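PDB 5Y9S: Vv2_1132 from Vibrio vulnificus CMCP6, which is a LysR-family transcriptional regulator that probably binds DNA through a helix-turn-helix domain and senses an effector through a periplasmic-binding-protein-like domain. Local coordinates for residues D16-M21 with P74-L79; V101-L106 with N112-L117; P201-S206 with K240-G245; L224-V229 with V248-M253. All blocks are in the same frame, centred on the assembly; numbering follows the deposited sequence.

Contact 1: D16-M21 with P74-L79; sequences DFLSLM and PYAENL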
loop_
_atom_site.group_PDB
_atom_site.type_symbol
_atom_site.label_atom_id
_atom_site.label_comp_id
_atom_site.label_asym_id
_atom_site.label_seq_id
_atom_site.Cartn_x
_atom_site.Cartn_y
_atom_site.Cartn_z
ATOM N N ASP D 16 9.440 8.398 13.284
ATOM C CA ASP D 16 10.068 9.668 13.672
ATOM C C ASP D 16 9.299 10.827 13.074
ATOM O O ASP D 16 8.891 11.755 13.778
ATOM C CB ASP D 16 11.521 9.729 13.198
ATOM C CG ASP D 16 12.429 8.827 13.995
ATOM O OD1 ASP D 16 11.984 8.360 15.055
ATOM O OD2 ASP D 16 13.578 8.566 13.564
ATOM N N PHE D 17 9.051 10.749 11.767
ATOM C CA PHE D 17 8.327 11.806 11.078
ATOM C C PHE D 17 6.933 11.997 11.676
ATOM O O PHE D 17 6.569 13.107 12.075
ATOM C CB PHE D 17 8.252 11.499 9.588
ATOM C CG PHE D 17 7.263 12.356 8.866
ATOM C CD1 PHE D 17 7.624 13.604 8.379
ATOM C CD2 PHE D 17 5.953 11.919 8.683
ATOM C CE1 PHE D 17 6.698 14.404 7.718
ATOM C CE2 PHE D 17 5.021 12.721 8.042
ATOM C CZ PHE D 17 5.401 13.966 7.548
ATOM N N LEU D 18 6.125 10.929 11.716
ATOM C CA LEU D 18 4.781 11.028 12.290
ATOM C C LEU D 18 4.824 11.631 13.695
ATOM O O LEU D 18 4.065 12.557 14.022
ATOM C CB LEU D 18 4.136 9.649 12.337
ATOM C CG LEU D 18 3.833 8.966 10.988
ATOM C CD1 LEU D 18 2.751 7.923 11.119
ATOM C CD2 LEU D 18 3.415 9.956 9.936
ATOM N N SER D 19 5.741 11.135 14.531
ATOM C CA SER D 19 5.779 11.576 15.926
ATOM C C SER D 19 6.080 13.065 16.039
ATOM O O SER D 19 5.509 13.744 16.897
ATOM C CB SER D 19 6.796 10.764 16.731
ATOM O OG SER D 19 7.162 11.482 17.896
ATOM N N LEU D 20 6.960 13.605 15.189
ATOM C CA LEU D 20 7.206 15.042 15.292
ATOM C C LEU D 20 6.091 15.848 14.642
ATOM O O LEU D 20 5.867 16.995 15.022
ATOM C CB LEU D 20 8.581 15.417 14.692
ATOM C CG LEU D 20 8.804 16.858 14.207
ATOM C CD1 LEU D 20 8.737 17.833 15.354
ATOM C CD2 LEU D 20 10.154 16.972 13.536
ATOM N N MET D 21 5.351 15.267 13.696
ATOM C CA MET D 21 4.209 15.988 13.134
ATOM C C MET D 21 3.106 16.181 14.167
ATOM O O MET D 21 2.466 17.238 14.198
ATOM C CB MET D 21 3.671 15.251 11.914
ATOM C CG MET D 21 2.445 15.902 11.270
ATOM S SD MET D 21 1.610 14.802 10.068
ATOM C CE MET D 21 0.131 15.769 9.652
ATOM N N PRO D 74 0.850 10.724 3.519
ATOM C CA PRO D 74 0.381 9.379 3.113
ATOM C C PRO D 74 1.502 8.410 2.795
ATOM O O PRO D 74 1.313 7.200 2.950
ATOM C CB PRO D 74 -0.483 9.652 1.862
ATOM C CG PRO D 74 0.042 10.996 1.338
ATOM C CD PRO D 74 0.356 11.766 2.600
ATOM N N TYR D 75 2.662 8.881 2.330
ATOM C CA TYR D 75 3.738 7.942 2.009
ATOM C C TYR D 75 4.237 7.258 3.278
ATOM O O TYR D 75 4.383 6.031 3.331
ATOM C CB TYR D 75 4.883 8.671 1.290
ATOM C CG TYR D 75 4.540 9.154 -0.109
ATOM C CD1 TYR D 75 3.908 10.385 -0.293
ATOM C CD2 TYR D 75 4.808 8.369 -1.236
ATOM C CE1 TYR D 75 3.577 10.848 -1.551
ATOM C CE2 TYR D 75 4.474 8.820 -2.521
ATOM C CZ TYR D 75 3.857 10.064 -2.656
ATOM O OH TYR D 75 3.514 10.533 -3.889
ATOM N N ALA D 76 4.468 8.041 4.328
ATOM C CA ALA D 76 4.943 7.465 5.581
ATOM C C ALA D 76 3.914 6.507 6.172
ATOM O O ALA D 76 4.266 5.419 6.629
ATOM C CB ALA D 76 5.291 8.581 6.564
ATOM N N GLU D 77 2.632 6.875 6.139
ATOM C CA GLU D 77 1.607 5.997 6.706
ATOM C C GLU D 77 1.450 4.715 5.884
ATOM O O GLU D 77 1.367 3.619 6.446
ATOM C CB GLU D 77 0.273 6.741 6.821
ATOM C CG GLU D 77 0.317 8.009 7.716
ATOM C CD GLU D 77 -1.054 8.673 7.882
ATOM O OE1 GLU D 77 -1.332 9.252 8.964
ATOM O OE2 GLU D 77 -1.865 8.609 6.918
ATOM N N ASN D 78 1.438 4.817 4.558
ATOM C CA ASN D 78 1.288 3.597 3.758
ATOM C C ASN D 78 2.456 2.642 4.010
ATOM O O ASN D 78 2.259 1.449 4.253
ATOM C CB ASN D 78 1.153 3.960 2.276
ATOM C CG ASN D 78 -0.146 4.740 1.981
ATOM O OD1 ASN D 78 -1.192 4.455 2.557
ATOM N ND2 ASN D 78 -0.075 5.711 1.071
ATOM N N LEU D 79 3.680 3.171 4.035
ATOM C CA LEU D 79 4.849 2.312 4.241
ATOM C C LEU D 79 4.817 1.682 5.619
ATOM O O LEU D 79 5.006 0.467 5.768
ATOM C CB LEU D 79 6.125 3.124 4.079
ATOM C CG LEU D 79 7.015 2.791 2.901
ATOM C CD1 LEU D 79 8.323 3.538 3.079
ATOM C CD2 LEU D 79 7.268 1.317 2.868
#
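Phe17 and Leu18 reach Ala76 through different first torsions. In Phe17 the ring carbon CG lies anti to the backbone N (chi1 166°), which brings CD2 to 4.0 Å from the Ala76 CB; the methyl approaches the ring obliquely. Leu18 sets CG beside its own N instead (chi1 -65°), and the branch beyond it splits, one methyl to Ala76 and the other to Glu77. Its CD2 lies 4.1 Å from Ala76 CB, while its CD1 lies 4.2 Å from Glu77 CG, where the two side chains cross at about a right angle. Both Phe17 CD2 and Leu18 CD2 meet the Ala76 methyl from the same side, that of helix 11-22, and Glu77 contributes the aliphatic part of an extended chain. The polar end of Glu77 is used elsewhere: OE2 hydrogen-bonds to OG of Ser167 of the third subunit, which also packs Leu166 on Leu18.

The short helix axes approach to 10.3 Å at 127° between their directions, and the Leu18 and Ala76 CA atoms lie 7.6 Å apart. These spacings, with 130 Å² buried, describe a modest apolar contact without a polar bridge. Phe72, earlier on helix 67-90, meets the Phe17 ring edge-to-face, and Leu47 of helix 37-51 packs on it too. On helix 67-90, neighbouring Tyr75 bonds through OH to Asp89 of the second subunit, so this helix serves the subunit interface as well. The arrangement is that of the LysR winged helix-turn-helix domain, whose first helix packs against the long linker helix that follows the wing.

Contact 2: V101-L106 with N112-L117; sequences VRIVCL and NLLPKL
Cys105 and Leu114 mark the nearest backbone approach, their CA atoms 9.3 Å apart, where strand 100-105 passes the start of helix 114-120. The strand is extended, and its alternation sends the CB atoms of Ile103 and Cys105 toward the helix while Val104 points away. Across this gap a single branch of Leu114 does the touching. Its CD1 lies 3.6 Å from SG of Cys105 and 3.7 Å from CG2 of Ile103, so one methyl is in contact with two strand residues at once. The Cys105 sulfur gets there with chi1 57°, set between its backbone N and carbonyl carbon. The Ile103 and Leu114 side chains run antiparallel, side by side, and meet through the CG2 branch of Ile103. Val132 and Phe155, from the two parallel strands flanking strand 100-105, pack on both Ile103 and Leu114, and Phe297 adds to Ile103. The contact joins strand 100-105 to the second of the short helices that follow it in the binding-protein-like domain. All three touching residues are buried, yet the pair of segments shares just 106 Å². Toward CD1 the thiol sulfur presents an apolar surface, so the contact probably rests on dispersion and the exclusion of water, with no polar bond between the segments.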
loop_
_atom_site.group_PDB
_atom_site.type_symbol
_atom_site.label_atom_id
_atom_site.label_comp_id
_atom_site.label_asym_id
_atom_site.label_seq_id
_atom_site.Cartn_x
_atom_site.Cartn_y
_atom_site.Cartn_z
ATOM N N VAL D 101 -2.583 -21.562 29.522
ATOM C CA VAL D 101 -3.755 -22.050 28.815
ATOM C C VAL D 101 -4.308 -20.886 28.001
ATOM O O VAL D 101 -4.625 -19.826 28.560
ATOM C CB VAL D 101 -4.804 -22.610 29.790
ATOM C CG1 VAL D 101 -5.938 -23.286 29.034
ATOM C CG2 VAL D 101 -4.156 -23.591 30.762
ATOM N N ARG D 102 -4.387 -21.075 26.680
ATOM C CA ARG D 102 -4.835 -20.046 25.741
ATOM C C ARG D 102 -6.327 -20.235 25.501
ATOM O O ARG D 102 -6.761 -21.319 25.103
ATOM C CB ARG D 102 -4.059 -20.129 24.425
ATOM C CG ARG D 102 -2.711 -19.395 24.432
ATOM C CD ARG D 102 -1.677 -20.036 23.485
ATOM N NE ARG D 102 -1.814 -21.494 23.383
ATOM C CZ ARG D 102 -1.335 -22.227 22.378
ATOM N NH1 ARG D 102 -1.506 -23.542 22.374
ATOM N NH2 ARG D 102 -0.694 -21.645 21.364
ATOM N N ILE D 103 -7.113 -19.192 25.763
ATOM C CA ILE D 103 -8.567 -19.280 25.724
ATOM C C ILE D 103 -9.087 -18.179 24.815
ATOM O O ILE D 103 -8.662 -17.025 24.929
ATOM C CB ILE D 103 -9.177 -19.165 27.133
ATOM C CG1 ILE D 103 -8.723 -20.352 28.000
ATOM C CG2 ILE D 103 -10.671 -19.100 27.033
ATOM C CD1 ILE D 103 -8.921 -20.168 29.487
ATOM N N VAL D 104 -9.972 -18.543 23.892
ATOM C CA VAL D 104 -10.629 -17.605 22.990
ATOM C C VAL D 104 -12.133 -17.730 23.202
ATOM O O VAL D 104 -12.635 -18.826 23.476
ATOM C CB VAL D 104 -10.259 -17.882 21.515
ATOM C CG1 VAL D 104 -10.688 -19.282 21.112
ATOM C CG2 VAL D 104 -10.915 -16.886 20.596
ATOM N N CYS D 105 -12.844 -16.611 23.092
ATOM C CA CYS D 105 -14.295 -16.590 23.247
ATOM C C CYS D 105 -14.812 -15.220 22.844
ATOM O O CYS D 105 -14.045 -14.303 22.534
ATOM C CB CYS D 105 -14.725 -16.888 24.678
ATOM S SG CYS D 105 -13.987 -15.733 25.862
ATOM N N LEU D 106 -16.133 -15.093 22.875
ATOM C CA LEU D 106 -16.764 -13.811 22.634
ATOM C C LEU D 106 -16.525 -12.890 23.823
ATOM O O LEU D 106 -16.248 -13.342 24.941
ATOM C CB LEU D 106 -18.264 -13.986 22.394
ATOM C CG LEU D 106 -18.599 -14.721 21.097
ATOM C CD1 LEU D 106 -18.626 -16.262 21.304
ATOM C CD2 LEU D 106 -19.899 -14.185 20.516
ATOM N N ASN D 112 -18.290 -12.437 32.309
ATOM C CA ASN D 112 -19.271 -12.961 33.250
ATOM C C ASN D 112 -19.312 -14.480 33.282
ATOM O O ASN D 112 -20.019 -15.049 34.126
ATOM C CB ASN D 112 -20.660 -12.406 32.919
ATOM C CG ASN D 112 -20.852 -12.199 31.433
ATOM O OD1 ASN D 112 -20.697 -13.140 30.644
ATOM N ND2 ASN D 112 -21.165 -10.959 31.033
ATOM N N LEU D 113 -18.569 -15.159 32.408
ATOM C CA LEU D 113 -18.457 -16.609 32.488
ATOM C C LEU D 113 -17.072 -17.047 32.945
ATOM O O LEU D 113 -16.948 -17.678 33.996
ATOM C CB LEU D 113 -18.802 -17.264 31.142
ATOM C CG LEU D 113 -18.888 -18.793 31.222
ATOM C CD1 LEU D 113 -20.140 -19.200 31.974
ATOM C CD2 LEU D 113 -18.863 -19.430 29.836
ATOM N N LEU D 114 -16.022 -16.710 32.194
ATOM C CA LEU D 114 -14.699 -17.244 32.514
ATOM C C LEU D 114 -14.229 -16.888 33.925
ATOM O O LEU D 114 -13.842 -17.806 34.668
ATOM C CB LEU D 114 -13.704 -16.807 31.429
ATOM C CG LEU D 114 -14.068 -17.406 30.067
ATOM C CD1 LEU D 114 -13.006 -17.125 29.044
ATOM C CD2 LEU D 114 -14.303 -18.911 30.186
ATOM N N PRO D 115 -14.247 -15.630 34.369
ATOM C CA PRO D 115 -13.735 -15.354 35.725
ATOM C C PRO D 115 -14.468 -16.117 36.814
ATOM O O PRO D 115 -13.838 -16.618 37.755
ATOM C CB PRO D 115 -13.922 -13.834 35.864
ATOM C CG PRO D 115 -13.897 -13.326 34.467
ATOM C CD PRO D 115 -14.567 -14.386 33.640
ATOM N N LYS D 116 -15.794 -16.200 36.727
ATOM C CA LYS D 116 -16.545 -17.036 37.658
ATOM C C LYS D 116 -16.049 -18.473 37.602
ATOM O O LYS D 116 -15.728 -19.070 38.633
ATOM C CB LYS D 116 -18.037 -16.966 37.335
ATOM C CG LYS D 116 -18.916 -17.820 38.218
ATOM C CD LYS D 116 -19.564 -16.988 39.319
ATOM C CE LYS D 116 -20.419 -17.848 40.243
ATOM N NZ LYS D 116 -21.486 -18.585 39.501
ATOM N N LEU D 117 -15.963 -19.038 36.393
ATOM C CA LEU D 117 -15.415 -20.381 36.231
ATOM C C LEU D 117 -14.032 -20.488 36.854
ATOM O O LEU D 117 -13.761 -21.401 37.643
ATOM C CB LEU D 117 -15.361 -20.753 34.747
ATOM C CG LEU D 117 -16.507 -21.643 34.287
ATOM C CD1 LEU D 117 -16.542 -22.901 35.127
ATOM C CD2 LEU D 117 -17.827 -20.902 34.402
#

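Contact 3: P201-S206 with K240-G245; sequences PYLSYS and KMAIGG
Leu203 of strand 199-205 packs against helix 235-243, which belongs to a beta-alpha-beta crossover: strand 225-232, this helix and strand 248-252 follow one another, and strand 199-205 lies between those two strands, parallel to both. The tight part is the branched end of Leu203 set against the helix backbone. Leu203 CD1 comes to 3.7 Å from Ala242 N and to 3.8 Å from Ala242 CB, and its other methyl, CD2, stands 3.9 Å from Met241 CB. Leu203 has CG beside its backbone N (chi1 -40°), which points the branch at the helix. The CA atoms of Leu203 and Ala242 are only 7.6 Å apart, which fits so small a residue at that point.

Beyond CB the contact loosens. Met241 bends at chi2 and chi3, carrying its sulfur and end methyl off from the strand; the side chain also touches Phe230 and, across the assembly, Phe118 of the third subunit. Lys240, one residue earlier, is exposed and packs on Val111 of that same subunit. At the far end the helix stops in a Schellman motif, with Gly245 at positive phi (75°). There Ala246 N bonds back to Met241 O, and Gly245 N to Ala242 O at 2.9 Å.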
loop_
_atom_site.group_PDB
_atom_site.type_symbol
_atom_site.label_atom_id
_atom_site.label_comp_id
_atom_site.label_asym_id
_atom_site.label_seq_id
_atom_site.Cartn_x
_atom_site.Cartn_y
_atom_site.Cartn_z
ATOM N N PRO D 201 -40.751 -0.650 26.089
ATOM C CA PRO D 201 -39.419 -0.386 25.545
ATOM C C PRO D 201 -38.570 -1.645 25.631
ATOM O O PRO D 201 -38.573 -2.353 26.641
ATOM C CB PRO D 201 -38.874 0.731 26.442
ATOM C CG PRO D 201 -40.054 1.226 27.238
ATOM C CD PRO D 201 -40.987 0.072 27.347
ATOM N N TYR D 202 -37.847 -1.923 24.551
ATOM C CA TYR D 202 -37.164 -3.195 24.371
ATOM C C TYR D 202 -35.681 -2.925 24.185
ATOM O O TYR D 202 -35.299 -2.168 23.286
ATOM C CB TYR D 202 -37.749 -3.941 23.170
ATOM C CG TYR D 202 -36.983 -5.177 22.756
ATOM C CD1 TYR D 202 -36.477 -6.068 23.700
ATOM C CD2 TYR D 202 -36.785 -5.465 21.417
ATOM C CE1 TYR D 202 -35.777 -7.208 23.316
ATOM C CE2 TYR D 202 -36.097 -6.606 21.021
ATOM C CZ TYR D 202 -35.593 -7.465 21.974
ATOM O OH TYR D 202 -34.904 -8.585 21.568
ATOM N N LEU D 203 -34.849 -3.532 25.043
ATOM C CA LEU D 203 -33.390 -3.417 24.970
ATOM C C LEU D 203 -32.852 -4.692 24.323
ATOM O O LEU D 203 -32.858 -5.756 24.948
ATOM C CB LEU D 203 -32.780 -3.210 26.357
ATOM C CG LEU D 203 -33.503 -2.282 27.336
ATOM C CD1 LEU D 203 -33.188 -2.671 28.793
ATOM C CD2 LEU D 203 -33.113 -0.840 27.081
ATOM N N SER D 204 -32.378 -4.582 23.086
ATOM C CA SER D 204 -32.215 -5.728 22.200
ATOM C C SER D 204 -30.755 -5.949 21.814
ATOM O O SER D 204 -29.887 -5.087 22.001
ATOM C CB SER D 204 -33.035 -5.534 20.926
ATOM O OG SER D 204 -32.441 -4.523 20.133
ATOM N N TYR D 205 -30.497 -7.119 21.232
ATOM C CA TYR D 205 -29.170 -7.447 20.729
ATOM C C TYR D 205 -29.048 -7.058 19.263
ATOM O O TYR D 205 -30.029 -7.055 18.517
ATOM C CB TYR D 205 -28.888 -8.930 20.874
ATOM C CG TYR D 205 -28.721 -9.423 22.293
ATOM C CD1 TYR D 205 -27.480 -9.425 22.896
ATOM C CD2 TYR D 205 -29.801 -9.957 23.002
ATOM C CE1 TYR D 205 -27.299 -9.907 24.181
ATOM C CE2 TYR D 205 -29.640 -10.435 24.278
ATOM C CZ TYR D 205 -28.387 -10.411 24.864
ATOM O OH TYR D 205 -28.217 -10.885 26.139
ATOM N N SER D 206 -27.835 -6.707 18.861
ATOM C CA SER D 206 -27.547 -6.480 17.449
ATOM C C SER D 206 -27.833 -7.738 16.639
ATOM O O SER D 206 -27.693 -8.865 17.123
ATOM C CB SER D 206 -26.092 -6.066 17.276
ATOM O OG SER D 206 -25.790 -5.033 18.204
ATOM N N LYS D 240 -27.045 -3.037 32.485
ATOM C CA LYS D 240 -27.001 -1.681 33.033
ATOM C C LYS D 240 -28.254 -0.908 32.660
ATOM O O LYS D 240 -28.913 -0.323 33.521
ATOM C CB LYS D 240 -25.762 -0.923 32.544
ATOM C CG LYS D 240 -24.476 -1.345 33.192
ATOM C CD LYS D 240 -24.557 -1.308 34.706
ATOM C CE LYS D 240 -23.235 -1.804 35.309
ATOM N NZ LYS D 240 -22.566 -0.751 36.150
ATOM N N MET D 241 -28.598 -0.910 31.366
ATOM C CA MET D 241 -29.793 -0.221 30.892
ATOM C C MET D 241 -31.033 -0.714 31.616
ATOM O O MET D 241 -31.913 0.081 31.975
ATOM C CB MET D 241 -29.948 -0.449 29.386
ATOM C CG MET D 241 -29.026 0.393 28.495
ATOM S SD MET D 241 -28.894 2.115 29.037
ATOM C CE MET D 241 -30.126 2.829 27.989
ATOM N N ALA D 242 -31.149 -2.030 31.800
ATOM C CA ALA D 242 -32.365 -2.545 32.416
ATOM C C ALA D 242 -32.460 -2.112 33.874
ATOM O O ALA D 242 -33.551 -1.777 34.362
ATOM C CB ALA D 242 -32.416 -4.063 32.280
ATOM N N ILE D 243 -31.325 -2.092 34.579
ATOM C CA ILE D 243 -31.346 -1.685 35.986
ATOM C C ILE D 243 -31.916 -0.283 36.110
ATOM O O ILE D 243 -32.699 0.009 37.021
ATOM C CB ILE D 243 -29.935 -1.759 36.596
ATOM C CG1 ILE D 243 -29.458 -3.199 36.747
ATOM C CG2 ILE D 243 -29.882 -1.027 37.939
ATOM C CD1 ILE D 243 -28.062 -3.272 37.362
ATOM N N GLY D 244 -31.528 0.604 35.191
ATOM C CA GLY D 244 -32.011 1.963 35.152
ATOM C C GLY D 244 -33.411 2.119 34.617
ATOM O O GLY D 244 -33.853 3.251 34.409
ATOM N N GLY D 245 -34.130 1.026 34.390
ATOM C CA GLY D 245 -35.521 1.130 33.992
ATOM C C GLY D 245 -35.763 1.556 32.561
ATOM O O GLY D 245 -36.871 1.997 32.246
#

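Contact 4: L224-V229 with V248-M253; sequences LTLKPV and VAWVPM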
loop_
_atom_site.group_PDB
_atom_site.type_symbol
_atom_site.label_atom_id
_atom_site.label_comp_id
_atom_site.label_asym_id
_atom_site.label_seq_id
_atom_site.Cartn_x
_atom_site.Cartn_y
_atom_site.Cartn_z
ATOM N N LEU D 224 -46.578 -9.549 22.741
ATOM C CA LEU D 224 -46.011 -8.300 23.221
ATOM C C LEU D 224 -45.908 -7.302 22.079
ATOM O O LEU D 224 -45.896 -7.667 20.902
ATOM C CB LEU D 224 -44.621 -8.516 23.835
ATOM C CG LEU D 224 -44.543 -9.232 25.185
ATOM C CD1 LEU D 224 -45.676 -8.780 26.108
ATOM C CD2 LEU D 224 -44.564 -10.738 24.995
ATOM N N THR D 225 -45.830 -6.029 22.445
ATOM C CA THR D 225 -45.512 -4.963 21.502
ATOM C C THR D 225 -44.219 -4.327 22.002
ATOM O O THR D 225 -44.234 -3.395 22.810
ATOM C CB THR D 225 -46.657 -3.955 21.384
ATOM O OG1 THR D 225 -47.889 -4.666 21.209
ATOM C CG2 THR D 225 -46.441 -3.023 20.189
ATOM N N LEU D 226 -43.097 -4.843 21.519
ATOM C CA LEU D 226 -41.779 -4.414 21.964
ATOM C C LEU D 226 -41.244 -3.345 21.019
ATOM O O LEU D 226 -41.005 -3.617 19.838
ATOM C CB LEU D 226 -40.819 -5.600 22.031
ATOM C CG LEU D 226 -41.332 -6.812 22.806
ATOM C CD1 LEU D 226 -40.327 -7.944 22.751
ATOM C CD2 LEU D 226 -41.640 -6.430 24.249
ATOM N N LYS D 227 -41.040 -2.135 21.545
ATOM C CA LYS D 227 -40.471 -1.055 20.758
ATOM C C LYS D 227 -38.974 -0.957 21.029
ATOM O O LYS D 227 -38.579 -0.533 22.124
ATOM C CB LYS D 227 -41.163 0.267 21.086
ATOM C CG LYS D 227 -40.413 1.506 20.627
ATOM C CD LYS D 227 -40.986 2.746 21.296
ATOM C CE LYS D 227 -39.902 3.700 21.786
ATOM N NZ LYS D 227 -40.199 4.212 23.171
ATOM N N PRO D 228 -38.110 -1.328 20.071
ATOM C CA PRO D 228 -36.659 -1.208 20.274
ATOM C C PRO D 228 -36.181 0.199 20.575
ATOM O O PRO D 228 -36.198 1.067 19.701
ATOM C CB PRO D 228 -36.080 -1.696 18.939
ATOM C CG PRO D 228 -37.166 -1.566 17.985
ATOM C CD PRO D 228 -38.416 -1.892 18.750
ATOM N N VAL D 229 -35.714 0.426 21.798
ATOM C CA VAL D 229 -35.145 1.713 22.187
ATOM C C VAL D 229 -33.632 1.688 22.283
ATOM O O VAL D 229 -33.026 2.757 22.464
ATOM C CB VAL D 229 -35.731 2.210 23.528
ATOM C CG1 VAL D 229 -37.249 2.172 23.503
ATOM C CG2 VAL D 229 -35.205 1.366 24.666
ATOM N N VAL D 248 -37.247 -3.548 28.978
ATOM C CA VAL D 248 -37.096 -4.970 29.243
ATOM C C VAL D 248 -36.021 -5.533 28.318
ATOM O O VAL D 248 -35.955 -5.191 27.128
ATOM C CB VAL D 248 -38.450 -5.692 29.071
ATOM C CG1 VAL D 248 -39.010 -5.435 27.700
ATOM C CG2 VAL D 248 -38.325 -7.185 29.331
ATOM N N ALA D 249 -35.145 -6.360 28.882
ATOM C CA ALA D 249 -34.085 -7.047 28.156
ATOM C C ALA D 249 -34.206 -8.551 28.371
ATOM O O ALA D 249 -34.563 -9.003 29.468
ATOM C CB ALA D 249 -32.703 -6.568 28.621
ATOM N N TRP D 250 -33.931 -9.321 27.316
ATOM C CA TRP D 250 -33.753 -10.769 27.422
ATOM C C TRP D 250 -32.257 -11.038 27.559
ATOM O O TRP D 250 -31.472 -10.673 26.675
ATOM C CB TRP D 250 -34.338 -11.506 26.207
ATOM C CG TRP D 250 -35.812 -11.922 26.377
ATOM C CD1 TRP D 250 -36.295 -13.179 26.652
ATOM C CD2 TRP D 250 -36.959 -11.066 26.300
ATOM N NE1 TRP D 250 -37.668 -13.143 26.757
ATOM C CE2 TRP D 250 -38.098 -11.861 26.532
ATOM C CE3 TRP D 250 -37.131 -9.702 26.055
ATOM C CZ2 TRP D 250 -39.391 -11.335 26.530
ATOM C CZ3 TRP D 250 -38.425 -9.177 26.047
ATOM C CH2 TRP D 250 -39.527 -9.987 26.288
ATOM N N VAL D 251 -31.866 -11.644 28.677
ATOM C CA VAL D 251 -30.451 -11.849 28.997
ATOM C C VAL D 251 -30.268 -13.223 29.612
ATOM O O VAL D 251 -31.158 -13.770 30.281
ATOM C CB VAL D 251 -29.915 -10.782 29.977
ATOM C CG1 VAL D 251 -29.951 -9.399 29.354
ATOM C CG2 VAL D 251 -30.687 -10.826 31.310
ATOM N N PRO D 252 -29.099 -13.808 29.393
ATOM C CA PRO D 252 -28.797 -15.110 29.994
ATOM C C PRO D 252 -28.780 -15.012 31.510
ATOM O O PRO D 252 -28.343 -14.010 32.073
ATOM C CB PRO D 252 -27.406 -15.440 29.436
ATOM C CG PRO D 252 -27.327 -14.674 28.169
ATOM C CD PRO D 252 -28.102 -13.411 28.389
ATOM N N MET D 253 -29.269 -16.069 32.167
ATOM C CA MET D 253 -29.272 -16.071 33.628
ATOM C C MET D 253 -27.892 -15.790 34.195
ATOM O O MET D 253 -27.769 -15.068 35.180
ATOM C CB MET D 253 -29.784 -17.410 34.191
ATOM C CG MET D 253 -31.289 -17.568 34.243
ATOM S SD MET D 253 -32.001 -16.506 35.499
ATOM C CE MET D 253 -31.271 -17.086 37.010
#
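The Trp250 indole is met obliquely by Leu226, whose CD1 lies 4.0 Å from CZ3 and 4.2 Å from CH2, so the methyl sits by one bond of the six-membered ring. The Trp250 side chain also packs on Val215 and Leu219 of helix 210-220 and on Pro184 of strand 172-186. The setting is the parallel part of the sheet in the binding-protein-like domain. Leu226 and Trp250 belong to strands 225-232 and 248-252, which are not neighbours: strand 199-205 runs between them and pairs with each.

The geometry supports a contact made over this middle strand. The nearest CA pair, Leu226 and Val248, is 8.7 Å apart, too far for direct strand pairing, and Tyr202 of the middle strand touches both Leu226 and Trp250. Leu226 sets its CG beside the backbone N (chi1 -51°) with an otherwise extended branch, and crosses the Trp250 side chain at about a right angle. Helix 210-220 packs on this side, Leu219 touching both partners, whereas Ala249 and Val251 pack on Leu238 of helix 235-243. The indole is anchored by a hydrogen bond from NE1 to O of Trp275, which probably limits its rotation. The second methyl contact is looser, with Leu226 CD2 and Val248 CG1 4.5 Å apart.

Overall arrangement
Along the chain, contact 1 closes first, contact 2 follows, and contacts 3 and 4 cross, their segments alternating. Contact 1 stands apart in the DNA-binding part, its centre 38 Å from that of contact 2 and 47 Å from that of contact 4. The other three reach one mixed sheet of the effector-binding-type domain. Contacts 2 and 3 have centres 24 Å apart without touching, whereas the centres of contacts 3 and 4 are 7 Å apart; strand 199-205 of contact 3 lies between the strands of contact 4, with Leu203 N probably hydrogen-bonded to Val248 O. Helix 67-90 leads toward strand 100-105, consistent with two modules joined in series, and the third subunit touches all four contacts.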